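Local coordinates for protein endo-beta-N-acetylglucosaminidase F1 (Bacteroides thetaiotaomicron VPI-5482, PDB 6TCV) that hydrolyses high-mannose N-glycans, probably cutting between the two core N-acetylglucosamines as endo-beta-N-acetylglucosaminidases do, at residues Lys35-His40 and Cys148-Lys153; Asn180-Leu185 and Leu234-Arg239; Glu271-Cys276 and Lys317-Asp322. The protein carries 2 engineered substitutions. All coordinates share one frame; numbering follows the deposited sequence.

Contact 1 of 3, residues Lys35-His40 and Cys148-Lys153; sequences KVVELH and CIYLVK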
ATOM      1  N   LYS A  35      -6.944   6.374  10.763  1.00 20.72           N
ATOM      2  CA  LYS A  35      -6.709   4.931  10.833  1.00 19.85           C
ATOM      3  C   LYS A  35      -7.649   4.201   9.881  1.00 18.10           C
ATOM      4  O   LYS A  35      -8.869   4.301  10.030  1.00 19.35           O
ATOM      5  CB  LYS A  35      -6.913   4.412  12.274  1.00 22.18           C
ATOM      6  CG  LYS A  35      -6.890   2.889  12.406  1.00 25.37           C
ATOM      7  CD  LYS A  35      -5.578   2.314  11.974  1.00 31.33           C
ATOM      8  CE  LYS A  35      -5.534   0.806  12.180  1.00 41.66           C
ATOM      9  NZ  LYS A  35      -4.249   0.248  11.706  1.00 46.77           N
ATOM     10  N   VAL A  36      -7.086   3.423   8.966  1.00 18.38           N
ATOM     11  CA  VAL A  36      -7.858   2.551   8.085  1.00 17.27           C
ATOM     12  C   VAL A  36      -8.167   1.249   8.812  1.00 18.31           C
ATOM     13  O   VAL A  36      -7.269   0.639   9.411  1.00 22.89           O
ATOM     14  CB  VAL A  36      -7.108   2.318   6.764  1.00 19.49           C
ATOM     15  CG1 VAL A  36      -7.867   1.282   5.897  1.00 22.39           C
ATOM     16  CG2 VAL A  36      -6.897   3.670   6.050  1.00 21.24           C
ATOM     17  N   VAL A  37      -9.452   0.878   8.851  1.00 18.99           N
ATOM     18  CA  VAL A  37      -9.931  -0.354   9.487  1.00 19.75           C
ATOM     19  C   VAL A  37     -10.495  -1.230   8.394  1.00 19.22           C
ATOM     20  O   VAL A  37     -11.506  -0.882   7.772  1.00 22.25           O
ATOM     21  CB  VAL A  37     -11.026  -0.061  10.526  1.00 20.44           C
ATOM     22  CG1 VAL A  37     -11.582  -1.337  11.129  1.00 23.60           C
ATOM     23  CG2 VAL A  37     -10.440   0.804  11.657  1.00 23.45           C
ATOM     24  N   GLU A  38      -9.926  -2.413   8.233  1.00 20.52           N
ATOM     25  CA  GLU A  38     -10.465  -3.420   7.335  1.00 19.47           C
ATOM     26  C   GLU A  38     -11.158  -4.460   8.206  1.00 21.47           C
ATOM     27  O   GLU A  38     -10.494  -5.176   8.977  1.00 25.82           O
ATOM     28  CB  GLU A  38      -9.336  -4.085   6.553  1.00 24.13           C
ATOM     29  CG  GLU A  38      -8.731  -3.130   5.599  1.00 26.49           C
ATOM     30  CD  GLU A  38      -7.540  -3.682   4.832  1.00 41.28           C
ATOM     31  OE1 GLU A  38      -7.427  -4.912   4.689  1.00 50.16           O
ATOM     32  OE2 GLU A  38      -6.765  -2.859   4.322  1.00 52.36           O
ATOM     33  N   LEU A  39     -12.459  -4.650   8.003  1.00 19.48           N
ATOM     34  CA  LEU A  39     -13.241  -5.601   8.792  1.00 20.57           C
ATOM     35  C   LEU A  39     -13.122  -6.981   8.161  1.00 21.07           C
ATOM     36  O   LEU A  39     -13.507  -7.178   7.007  1.00 20.63           O
ATOM     37  CB  LEU A  39     -14.710  -5.188   8.892  1.00 21.29           C
ATOM     38  CG  LEU A  39     -14.927  -3.850   9.598  1.00 22.38           C
ATOM     39  CD1 LEU A  39     -16.432  -3.507   9.486  1.00 25.96           C
ATOM     40  CD2 LEU A  39     -14.475  -3.864  11.057  1.00 25.69           C
ATOM     41  N   HIS A  40     -12.534  -7.924   8.892  1.00 21.40           N
ATOM     42  CA  HIS A  40     -12.479  -9.310   8.430  1.00 21.93           C
ATOM     43  C   HIS A  40     -13.451 -10.179   9.194  1.00 23.46           C
ATOM     44  O   HIS A  40     -13.550 -11.371   8.895  1.00 25.99           O
ATOM     45  CB  HIS A  40     -11.055  -9.889   8.553  1.00 23.62           C
ATOM     46  CG  HIS A  40     -10.042  -9.082   7.820  1.00 24.22           C
ATOM     47  ND1 HIS A  40      -9.898  -9.188   6.464  1.00 24.65           N
ATOM     48  CD2 HIS A  40      -9.163  -8.137   8.228  1.00 26.79           C
ATOM     49  CE1 HIS A  40      -8.996  -8.312   6.044  1.00 21.93           C
ATOM     50  NE2 HIS A  40      -8.492  -7.708   7.108  1.00 24.23           N
ATOM     51  N   CYS A 148     -10.255  12.854  15.458  1.00 30.42           N
ATOM     52  CA  CYS A 148      -9.610  11.779  14.709  1.00 28.35           C
ATOM     53  C   CYS A 148     -10.608  11.066  13.794  1.00 26.76           C
ATOM     54  O   CYS A 148     -11.823  11.328  13.851  1.00 28.21           O
ATOM     55  CB  CYS A 148      -8.846  10.842  15.636  1.00 28.70           C
ATOM     56  SG  CYS A 148      -9.957   9.939  16.660  1.00 31.52           S
ATOM     57  N   ILE A 149     -10.107  10.194  12.926  1.00 25.41           N
ATOM     58  CA  ILE A 149     -10.969   9.541  11.956  1.00 25.37           C
ATOM     59  C   ILE A 149     -10.604   8.081  11.729  1.00 23.81           C
ATOM     60  O   ILE A 149      -9.427   7.696  11.734  1.00 24.00           O
ATOM     61  CB  ILE A 149     -11.071  10.389  10.667  1.00 24.45           C
ATOM     62  CG1 ILE A 149     -12.240   9.911   9.815  1.00 24.98           C
ATOM     63  CG2 ILE A 149      -9.741  10.334   9.867  1.00 24.58           C
ATOM     64  CD1 ILE A 149     -12.714  10.946   8.815  1.00 25.79           C
ATOM     65  N   TYR A 150     -11.635   7.221  11.618  1.00 24.51           N
ATOM     66  CA  TYR A 150     -11.500   5.834  11.180  1.00 22.68           C
ATOM     67  C   TYR A 150     -12.100   5.701   9.786  1.00 21.82           C
ATOM     68  O   TYR A 150     -13.189   6.240   9.547  1.00 23.25           O
ATOM     69  CB  TYR A 150     -12.263   4.890  12.100  1.00 23.73           C
ATOM     70  CG  TYR A 150     -11.672   4.937  13.460  1.00 25.49           C
ATOM     71  CD1 TYR A 150     -12.072   5.909  14.371  1.00 25.56           C
ATOM     72  CD2 TYR A 150     -10.697   4.001  13.832  1.00 23.06           C
ATOM     73  CE1 TYR A 150     -11.511   5.990  15.624  1.00 30.36           C
ATOM     74  CE2 TYR A 150     -10.115   4.090  15.098  1.00 25.84           C
ATOM     75  CZ  TYR A 150     -10.555   5.063  15.986  1.00 25.20           C
ATOM     76  OH  TYR A 150     -10.017   5.179  17.247  1.00 28.18           O
ATOM     77  N   LEU A 151     -11.361   5.078   8.877  1.00 20.74           N
ATOM     78  CA  LEU A 151     -11.783   4.853   7.499  1.00 20.16           C
ATOM     79  C   LEU A 151     -11.999   3.357   7.350  1.00 19.52           C
ATOM     80  O   LEU A 151     -11.047   2.583   7.350  1.00 20.11           O
ATOM     81  CB  LEU A 151     -10.715   5.428   6.557  1.00 19.62           C
ATOM     82  CG  LEU A 151     -10.468   6.923   6.682  1.00 20.32           C
ATOM     83  CD1 LEU A 151      -9.246   7.368   5.816  1.00 21.13           C
ATOM     84  CD2 LEU A 151     -11.705   7.759   6.384  1.00 23.17           C
ATOM     85  N   VAL A 152     -13.274   2.953   7.278  1.00 20.69           N
ATOM     86  CA  VAL A 152     -13.721   1.564   7.459  1.00 20.23           C
ATOM     87  C   VAL A 152     -14.089   0.934   6.133  1.00 19.26           C
ATOM     88  O   VAL A 152     -14.839   1.522   5.349  1.00 20.35           O
ATOM     89  CB  VAL A 152     -14.910   1.501   8.444  1.00 20.73           C
ATOM     90  CG1 VAL A 152     -15.323   0.023   8.687  1.00 23.55           C
ATOM     91  CG2 VAL A 152     -14.617   2.235   9.760  1.00 24.77           C
ATOM     92  N   LYS A 153     -13.556  -0.251   5.889  1.00 19.55           N
ATOM     93  CA  LYS A 153     -13.885  -1.074   4.733  1.00 18.70           C
ATOM     94  C   LYS A 153     -14.304  -2.475   5.160  1.00 21.82           C
ATOM     95  O   LYS A 153     -13.674  -3.067   6.040  1.00 23.25           O
ATOM     96  CB  LYS A 153     -12.642  -1.222   3.846  1.00 21.79           C
ATOM     97  CG  LYS A 153     -11.939   0.111   3.594  1.00 25.79           C
ATOM     98  CD  LYS A 153     -10.578   0.029   2.901  1.00 32.87           C
ATOM     99  CE  LYS A 153     -10.429  -1.083   1.906  1.00 48.46           C
ATOM    100  NZ  LYS A 153      -8.967  -1.136   1.534  1.00 58.19           N
TER
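Val37 lays its CG2 methyl at the edge of the Tyr150 ring, near the ring plane, with CD2 of the tyrosine 3.9 Å away; because CG1 is anti to the backbone N (chi1 177°), CG2 falls beside that N, on the tyrosine's side. The two sit on parallel strands 34-39 and 147-154 of a small mixed sheet, separate from the large barrel sheet but packed beside the barrel. Five backbone hydrogen bonds knit the strands: N-H groups of Lys35, Val37 and Leu39 reach O of Ile149, Leu151 and Lys153, and those of Leu151 and Lys153 return to O of Lys35 and Val37. Leu39 N-H to Lys153 O is almost straight at 176°. The 29° between the strand directions reflects the twist of the sheet. On the face that carries Val37, Tyr150 and Val152, Leu39 ends on Val152, CD1 meeting CG1 at 3.8 Å. Asp27 holds the tyrosine hydroxyl, and Tyr44 of strand 43-49 covers Val37 and Leu39. The other face carries Val36, Leu151, Glu38 and Lys153. There the acid and the lysine run side by side; the carboxylate forms a salt bridge with Lys243, and its ion pair with Lys153 is long, Glu38 OE2 standing 3.9 Å from Lys153 NZ.

Contact 2 of 3, residues Asn180-Leu185 and Leu234-Arg239; sequences NPLNTL and LQPLRR
Leu237 drives its two methyls into the 3-10 segment that begins at Pro181, and most of the apolar contact is built round it. CD2 of Leu237 lies against the fork of Leu185, 3.8 Å from CG, and also approaches CD2 of Leu182 at 4.1 Å. That same Leu182 methyl reaches on to the ring of Pro236, 4.1 Å from its CB. At the start of both segments the prolyl ring of Pro181 takes up Leu234, whose CD2 comes within 3.7 Å of the Pro181 CG. With an alanine at Leu237 both methyls go, which is likely to open a gap between the 3-10 segment and the helix and to leave Leu185 and Leu182 without their common partner.

Where the apolar branch meets polar atoms, the other methyl is involved: CD1 of Leu237 lies 3.5 Å from the carbonyl oxygen of Pro181 and close to the hydroxyl of Thr184. Both oxygens are engaged within their own segment: Thr184 OG1 donates to Pro181 O at 2.8 Å, and Thr184 N donates to the same acceptor.

Hydrogen bonds within 180-185 fix its shape. Asn180, with CG anti to the backbone N (chi1 -171°), swings OD1 round to accept from Leu182 N at 2.9 Å, an Asx turn. Asn180 O takes both N and ND2 of Asn183, while ND2 of Asn180 and OD1 of Asn183 are tied to Lys438 and Tyr437.

Beneath lie Phe174 and Leu201 of strands 169-175 and 198-209, and Val244 of strand 243-249 backs Leu237. The 3-10 segment and the helix thus pack over neighbouring parallel strands of the large sheet, consistent with the outer layer of a beta/alpha barrel, as in family 18 glycoside hydrolases.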
ATOM      1  N   ASN A 180       2.211 -10.836 -16.697  1.00 12.79           N
ATOM      2  CA  ASN A 180       0.818 -10.535 -16.330  1.00 12.38           C
ATOM      3  C   ASN A 180       0.643 -10.617 -14.809  1.00 12.38           C
ATOM      4  O   ASN A 180       0.977 -11.653 -14.205  1.00 12.68           O
ATOM      5  CB  ASN A 180      -0.046 -11.595 -17.012  1.00 13.64           C
ATOM      6  CG  ASN A 180      -1.543 -11.333 -16.926  1.00 13.16           C
ATOM      7  OD1 ASN A 180      -2.030 -10.684 -15.974  1.00 14.16           O
ATOM      8  ND2 ASN A 180      -2.285 -11.892 -17.862  1.00 13.88           N
ATOM      9  N   PRO A 181       0.138  -9.563 -14.153  1.00 12.37           N
ATOM     10  CA  PRO A 181      -0.042  -9.611 -12.699  1.00 11.50           C
ATOM     11  C   PRO A 181      -1.080 -10.600 -12.250  1.00 12.58           C
ATOM     12  O   PRO A 181      -1.118 -10.905 -11.046  1.00 12.39           O
ATOM     13  CB  PRO A 181      -0.425  -8.171 -12.350  1.00 13.15           C
ATOM     14  CG  PRO A 181      -1.098  -7.635 -13.622  1.00 14.63           C
ATOM     15  CD  PRO A 181      -0.293  -8.270 -14.738  1.00 12.58           C
ATOM     16  N   LEU A 182      -1.891 -11.159 -13.133  1.00 12.29           N
ATOM     17  CA  LEU A 182      -2.760 -12.254 -12.724  1.00 11.81           C
ATOM     18  C   LEU A 182      -1.970 -13.439 -12.206  1.00 12.00           C
ATOM     19  O   LEU A 182      -2.547 -14.262 -11.477  1.00 12.56           O
ATOM     20  CB  LEU A 182      -3.701 -12.673 -13.870  1.00 13.22           C
ATOM     21  CG  LEU A 182      -4.811 -11.646 -14.189  1.00 12.67           C
ATOM     22  CD1 LEU A 182      -5.596 -12.196 -15.376  1.00 14.29           C
ATOM     23  CD2 LEU A 182      -5.745 -11.326 -13.064  1.00 14.30           C
ATOM     24  N   ASN A 183      -0.671 -13.530 -12.520  1.00 12.32           N
ATOM     25  CA  ASN A 183       0.210 -14.550 -11.938  1.00 13.02           C
ATOM     26  C   ASN A 183       0.287 -14.470 -10.422  1.00 12.47           C
ATOM     27  O   ASN A 183       0.751 -15.430  -9.806  1.00 13.10           O
ATOM     28  CB  ASN A 183       1.578 -14.492 -12.624  1.00 12.74           C
ATOM     29  CG  ASN A 183       1.533 -15.131 -13.949  1.00 12.53           C
ATOM     30  OD1 ASN A 183       1.216 -16.319 -14.094  1.00 12.98           O
ATOM     31  ND2 ASN A 183       1.848 -14.345 -14.976  1.00 13.69           N
ATOM     32  N   THR A 184      -0.211 -13.416  -9.791  1.00 11.74           N
ATOM     33  CA  THR A 184      -0.408 -13.438  -8.346  1.00 11.70           C
ATOM     34  C   THR A 184      -1.141 -14.704  -7.922  1.00 12.66           C
ATOM     35  O   THR A 184      -0.873 -15.271  -6.843  1.00 12.43           O
ATOM     36  CB  THR A 184      -1.232 -12.218  -7.945  1.00 12.24           C
ATOM     37  OG1 THR A 184      -0.546 -11.008  -8.288  1.00 12.72           O
ATOM     38  CG2 THR A 184      -1.518 -12.149  -6.459  1.00 13.61           C
ATOM     39  N   LEU A 185      -2.107 -15.147  -8.730  1.00 12.63           N
ATOM     40  CA  LEU A 185      -2.965 -16.279  -8.393  1.00 12.53           C
ATOM     41  C   LEU A 185      -2.241 -17.610  -8.474  1.00 13.11           C
ATOM     42  O   LEU A 185      -2.806 -18.619  -8.025  1.00 14.78           O
ATOM     43  CB  LEU A 185      -4.227 -16.257  -9.241  1.00 13.76           C
ATOM     44  CG  LEU A 185      -5.050 -15.001  -9.090  1.00 13.54           C
ATOM     45  CD1 LEU A 185      -6.264 -15.099 -10.028  1.00 17.58           C
ATOM     46  CD2 LEU A 185      -5.431 -14.665  -7.649  1.00 17.48           C
ATOM     47  N   LEU A 234      -6.782  -6.710 -13.643  1.00 14.31           N
ATOM     48  CA  LEU A 234      -6.384  -6.238 -12.314  1.00 13.64           C
ATOM     49  C   LEU A 234      -7.478  -6.471 -11.279  1.00 15.46           C
ATOM     50  O   LEU A 234      -7.222  -7.016 -10.202  1.00 14.20           O
ATOM     51  CB  LEU A 234      -6.049  -4.735 -12.321  1.00 14.86           C
ATOM     52  CG  LEU A 234      -4.974  -4.345 -13.297  1.00 15.06           C
ATOM     53  CD1 LEU A 234      -4.771  -2.828 -13.221  1.00 15.18           C
ATOM     54  CD2 LEU A 234      -3.672  -5.025 -13.017  1.00 16.07           C
ATOM     55  N   GLN A 235      -8.713  -6.153 -11.600  1.00 15.52           N
ATOM     56  CA  GLN A 235      -9.802  -6.297 -10.632  1.00 14.21           C
ATOM     57  C   GLN A 235     -10.013  -7.730 -10.165  1.00 13.93           C
ATOM     58  O   GLN A 235     -10.459  -7.906  -9.006  1.00 15.63           O
ATOM     59  CB  GLN A 235     -11.095  -5.678 -11.177  1.00 15.92           C
ATOM     60  CG  GLN A 235     -10.993  -4.166 -11.434  1.00 16.84           C
ATOM     61  CD  GLN A 235     -10.561  -3.313 -10.261  1.00 16.21           C
ATOM     62  OE1 GLN A 235     -10.953  -3.580  -9.139  1.00 16.66           O
ATOM     63  NE2 GLN A 235      -9.680  -2.352 -10.487  1.00 16.53           N
ATOM     64  N   PRO A 236      -9.727  -8.788 -10.955  1.00 14.43           N
ATOM     65  CA  PRO A 236      -9.895 -10.150 -10.394  1.00 15.26           C
ATOM     66  C   PRO A 236      -9.032 -10.371  -9.167  1.00 13.48           C
ATOM     67  O   PRO A 236      -9.382 -11.176  -8.303  1.00 16.03           O
ATOM     68  CB  PRO A 236      -9.500 -11.077 -11.554  1.00 16.47           C
ATOM     69  CG  PRO A 236      -9.782 -10.238 -12.792  1.00 16.51           C
ATOM     70  CD  PRO A 236      -9.408  -8.825 -12.393  1.00 15.97           C
ATOM     71  N   LEU A 237      -7.895  -9.701  -9.070  1.00 13.08           N
ATOM     72  CA  LEU A 237      -7.072  -9.778  -7.877  1.00 13.23           C
ATOM     73  C   LEU A 237      -7.714  -9.065  -6.702  1.00 14.49           C
ATOM     74  O   LEU A 237      -7.723  -9.570  -5.572  1.00 13.48           O
ATOM     75  CB  LEU A 237      -5.705  -9.211  -8.127  1.00 13.52           C
ATOM     76  CG  LEU A 237      -4.916  -9.752  -9.313  1.00 13.38           C
ATOM     77  CD1 LEU A 237      -3.567  -9.048  -9.416  1.00 14.98           C
ATOM     78  CD2 LEU A 237      -4.772 -11.253  -9.131  1.00 13.93           C
ATOM     79  N   ARG A 238      -8.270  -7.881  -6.958  1.00 13.26           N
ATOM     80  CA  ARG A 238      -8.883  -7.075  -5.889  1.00 14.16           C
ATOM     81  C   ARG A 238     -10.105  -7.757  -5.327  1.00 13.97           C
ATOM     82  O   ARG A 238     -10.360  -7.680  -4.121  1.00 14.88           O
ATOM     83  CB  ARG A 238      -9.216  -5.672  -6.405  1.00 13.37           C
ATOM     84  CG  ARG A 238      -7.950  -4.952  -6.817  1.00 13.31           C
ATOM     85  CD  ARG A 238      -8.214  -3.478  -7.175  1.00 13.82           C
ATOM     86  NE  ARG A 238      -8.580  -2.734  -5.985  1.00 13.44           N
ATOM     87  CZ  ARG A 238      -9.784  -2.307  -5.684  1.00 14.26           C
ATOM     88  NH1 ARG A 238     -10.833  -2.503  -6.461  1.00 15.11           N
ATOM     89  NH2 ARG A 238      -9.960  -1.650  -4.532  1.00 16.62           N
ATOM     90  N   ARG A 239     -10.873  -8.452  -6.144  1.00 14.03           N
ATOM     91  CA  ARG A 239     -12.038  -9.199  -5.675  1.00 14.87           C
ATOM     92  C   ARG A 239     -11.652 -10.249  -4.648  1.00 15.60           C
ATOM     93  O   ARG A 239     -12.519 -10.668  -3.857  1.00 17.01           O
ATOM     94  CB  ARG A 239     -12.824  -9.819  -6.814  1.00 16.54           C
ATOM     95  CG  ARG A 239     -13.489  -8.858  -7.698  1.00 20.31           C
ATOM     96  CD  ARG A 239     -14.520  -9.545  -8.605  1.00 26.22           C
ATOM     97  NE  ARG A 239     -14.015 -10.555  -9.535  1.00 27.03           N
ATOM     98  CZ  ARG A 239     -13.629 -10.305 -10.788  1.00 26.13           C
ATOM     99  NH1 ARG A 239     -13.717  -9.073 -11.271  1.00 28.26           N
ATOM    100  NH2 ARG A 239     -13.220 -11.295 -11.574  1.00 27.95           N
TER

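Contact 3 of 3, residues Glu271-Cys276 and Lys317-Asp322; sequences EVAQYC and KQAMPD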
ATOM      1  N   GLU A 271      -2.304  13.983  -8.857  1.00 12.15           N
ATOM      2  CA  GLU A 271      -2.432  13.196 -10.091  1.00 12.94           C
ATOM      3  C   GLU A 271      -2.349  11.699  -9.813  1.00 12.39           C
ATOM      4  O   GLU A 271      -3.140  10.915 -10.367  1.00 13.15           O
ATOM      5  CB  GLU A 271      -1.360  13.652 -11.081  1.00 12.79           C
ATOM      6  CG  GLU A 271      -1.528  13.029 -12.438  1.00 13.12           C
ATOM      7  CD  GLU A 271      -0.727  13.708 -13.494  1.00 16.40           C
ATOM      8  OE1 GLU A 271      -0.820  14.977 -13.581  1.00 16.31           O
ATOM      9  OE2 GLU A 271      -0.180  13.032 -14.387  1.00 17.67           O
ATOM     10  N   VAL A 272      -1.410  11.296  -8.951  1.00 12.42           N
ATOM     11  CA  VAL A 272      -1.323   9.894  -8.581  1.00 11.79           C
ATOM     12  C   VAL A 272      -2.624   9.434  -7.925  1.00 12.43           C
ATOM     13  O   VAL A 272      -3.134   8.349  -8.239  1.00 12.84           O
ATOM     14  CB  VAL A 272      -0.111   9.677  -7.673  1.00 13.16           C
ATOM     15  CG1 VAL A 272      -0.135   8.294  -6.999  1.00 14.34           C
ATOM     16  CG2 VAL A 272       1.181   9.856  -8.445  1.00 14.55           C
ATOM     17  N   ALA A 273      -3.179  10.218  -6.998  1.00 12.60           N
ATOM     18  CA  ALA A 273      -4.427   9.845  -6.371  1.00 13.13           C
ATOM     19  C   ALA A 273      -5.519   9.726  -7.405  1.00 13.24           C
ATOM     20  O   ALA A 273      -6.407   8.873  -7.287  1.00 13.89           O
ATOM     21  CB  ALA A 273      -4.781  10.852  -5.273  1.00 14.45           C
ATOM     22  N   GLN A 274      -5.542  10.630  -8.406  1.00 13.18           N
ATOM     23  CA  GLN A 274      -6.572  10.565  -9.439  1.00 13.07           C
ATOM     24  C   GLN A 274      -6.452   9.272 -10.222  1.00 12.46           C
ATOM     25  O   GLN A 274      -7.475   8.654 -10.541  1.00 12.77           O
ATOM     26  CB  GLN A 274      -6.409  11.786 -10.357  1.00 14.90           C
ATOM     27  CG  GLN A 274      -7.554  11.928 -11.340  1.00 16.73           C
ATOM     28  CD  GLN A 274      -7.434  11.091 -12.563  1.00 14.77           C
ATOM     29  OE1 GLN A 274      -6.346  10.888 -13.068  1.00 17.35           O
ATOM     30  NE2 GLN A 274      -8.581  10.617 -13.074  1.00 16.99           N
ATOM     31  N   TYR A 275      -5.234   8.857 -10.544  1.00 12.68           N
ATOM     32  CA  TYR A 275      -5.052   7.556 -11.213  1.00 13.24           C
ATOM     33  C   TYR A 275      -5.613   6.422 -10.356  1.00 13.76           C
ATOM     34  O   TYR A 275      -6.285   5.517 -10.855  1.00 13.75           O
ATOM     35  CB  TYR A 275      -3.558   7.274 -11.514  1.00 14.21           C
ATOM     36  CG  TYR A 275      -3.101   7.726 -12.865  1.00 14.93           C
ATOM     37  CD1 TYR A 275      -2.865   9.049 -13.120  1.00 14.31           C
ATOM     38  CD2 TYR A 275      -2.869   6.789 -13.878  1.00 16.00           C
ATOM     39  CE1 TYR A 275      -2.458   9.475 -14.385  1.00 16.46           C
ATOM     40  CE2 TYR A 275      -2.463   7.187 -15.107  1.00 17.77           C
ATOM     41  CZ  TYR A 275      -2.251   8.515 -15.342  1.00 17.49           C
ATOM     42  OH  TYR A 275      -1.828   8.960 -16.604  1.00 22.34           O
ATOM     43  N   CYS A 276      -5.339   6.446  -9.051  1.00 13.20           N
ATOM     44  CA  CYS A 276      -5.780   5.353  -8.187  1.00 13.51           C
ATOM     45  C   CYS A 276      -7.277   5.344  -8.055  1.00 13.96           C
ATOM     46  O   CYS A 276      -7.876   4.261  -7.890  1.00 15.51           O
ATOM     47  CB  CYS A 276      -5.068   5.462  -6.817  1.00 14.08           C
ATOM     48  SG  CYS A 276      -3.312   5.079  -6.873  1.00 13.98           S
ATOM     49  N   LYS A 317      -0.591  10.855   0.642  1.00 13.69           N
ATOM     50  CA  LYS A 317      -1.508  10.308   1.639  1.00 13.91           C
ATOM     51  C   LYS A 317      -2.659  11.262   1.885  1.00 14.37           C
ATOM     52  O   LYS A 317      -3.801  10.827   2.041  1.00 15.43           O
ATOM     53  CB  LYS A 317      -0.752  10.014   2.923  1.00 13.89           C
ATOM     54  CG  LYS A 317      -1.530   9.207   3.945  1.00 14.92           C
ATOM     55  CD  LYS A 317      -1.706   7.795   3.538  1.00 14.26           C
ATOM     56  CE  LYS A 317      -2.427   6.967   4.613  1.00 14.21           C
ATOM     57  NZ  LYS A 317      -2.588   5.577   4.153  1.00 14.65           N
ATOM     58  N   GLN A 318      -2.401  12.567   1.946  1.00 13.98           N
ATOM     59  CA  GLN A 318      -3.483  13.518   2.147  1.00 15.41           C
ATOM     60  C   GLN A 318      -4.539  13.408   1.061  1.00 15.93           C
ATOM     61  O   GLN A 318      -5.718  13.631   1.341  1.00 17.07           O
ATOM     62  CB  GLN A 318      -2.944  14.941   2.217  1.00 16.00           C
ATOM     63  CG  GLN A 318      -1.997  15.242   3.359  1.00 19.34           C
ATOM     64  CD  GLN A 318      -2.258  14.430   4.614  1.00 27.65           C
ATOM     65  OE1 GLN A 318      -3.280  14.604   5.260  1.00 26.18           O
ATOM     66  NE2 GLN A 318      -1.332  13.545   4.963  1.00 27.43           N
ATOM     67  N   ALA A 319      -4.138  13.096  -0.164  1.00 15.38           N
ATOM     68  CA  ALA A 319      -5.042  13.039  -1.310  1.00 15.48           C
ATOM     69  C   ALA A 319      -5.739  11.692  -1.417  1.00 15.94           C
ATOM     70  O   ALA A 319      -6.791  11.607  -2.048  1.00 17.11           O
ATOM     71  CB  ALA A 319      -4.270  13.345  -2.601  1.00 15.66           C
ATOM     72  N   MET A 320      -5.194  10.635  -0.817  1.00 14.47           N
ATOM     73  CA  MET A 320      -5.824   9.302  -0.802  1.00 14.60           C
ATOM     74  C   MET A 320      -5.582   8.661   0.563  1.00 14.04           C
ATOM     75  O   MET A 320      -4.893   7.635   0.693  1.00 13.57           O
ATOM     76  CB  MET A 320      -5.383   8.402  -1.967  1.00 15.16           C
ATOM     77  CG  MET A 320      -3.910   8.142  -2.145  1.00 13.75           C
ATOM     78  SD  MET A 320      -3.675   7.186  -3.683  1.00 14.12           S
ATOM     79  CE  MET A 320      -1.951   6.677  -3.543  1.00 15.78           C
ATOM     80  N   PRO A 321      -6.250   9.197   1.606  1.00 14.29           N
ATOM     81  CA  PRO A 321      -5.925   8.756   2.962  1.00 14.85           C
ATOM     82  C   PRO A 321      -6.342   7.337   3.248  1.00 16.06           C
ATOM     83  O   PRO A 321      -5.815   6.725   4.193  1.00 16.41           O
ATOM     84  CB  PRO A 321      -6.655   9.745   3.858  1.00 17.83           C
ATOM     85  CG  PRO A 321      -7.712  10.321   2.976  1.00 17.84           C
ATOM     86  CD  PRO A 321      -7.157  10.339   1.592  1.00 15.48           C
ATOM     87  N   ASP A 322      -7.289   6.766   2.519  0.60 13.35           N
ATOM     88  CA  ASP A 322      -7.637   5.364   2.761  0.60 14.76           C
ATOM     89  C   ASP A 322      -6.785   4.379   1.961  0.60 14.25           C
ATOM     90  O   ASP A 322      -6.971   3.175   2.137  0.60 16.15           O
ATOM     91  CB  ASP A 322      -9.134   5.130   2.501  0.60 15.82           C
ATOM     92  CG  ASP A 322      -9.522   5.442   1.082  0.60 14.89           C
ATOM     93  OD1 ASP A 322      -8.947   6.356   0.480  0.60 15.17           O
ATOM     94  OD2 ASP A 322     -10.481   4.802   0.591  0.60 19.76           O
TER
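Met320 presses its sulfur against the helix 262-278, with SD 3.8 Å from the CB of Cys276 and the thiol sulfur close by. From there the methyl CE goes on toward Val272, 4.2 Å from CG1, and SD also rests over the backbone at Ala273, 3.9 Å from its CA. Beside it, the two alanines meet methyl to methyl: Ala273 CB is 3.7 Å from Ala319 CB. Small residues here bring the backbones near, the CA atoms of Ala273 and Met320 being 5.8 Å apart.

The contact joins two helices, 262-278 and 306-319, which precede the adjacent parallel strands 283-287 and 324-329, consistent with a beta/alpha barrel, as in family 18 glycoside hydrolases. Met320 is the first residue past the second helix; chi1 of 56° tucks CG in between the two backbone neighbours of CA, N and C, and the chain beyond is extended, which carries the sulfur across to Cys276. Val284 of strand 283-287 touches both Met320 and Val272 from the sheet side.

Further out, Lys317, near the end of helix 306-319, forms a salt bridge with Asp349 through NZ, which also donates to Lys323 O and weakly to Pro321 O.

From the N terminus, contact 1 comes first: strand 34-39 pairs with strand 147-154 and closes a loop of 107 residues, most of the N-terminal region. Contact 2 opens after it closes, bringing the 3-10 segment within 180-185 back to the helix 235-238 around strand 198-209. Contact 3 then joins helix 262-278 to the end of helix 306-319, bracketing strand 283-287. The three follow in series; none nests or crosses. Contacts 2 and 3 lie on the barrel, their centres about 21 Å apart, without touching. Contact 1 meets contact 3 directly: Val36 and Leu151 pack on the backbone of Pro321 and Asp322, joining the small sheet to the barrel.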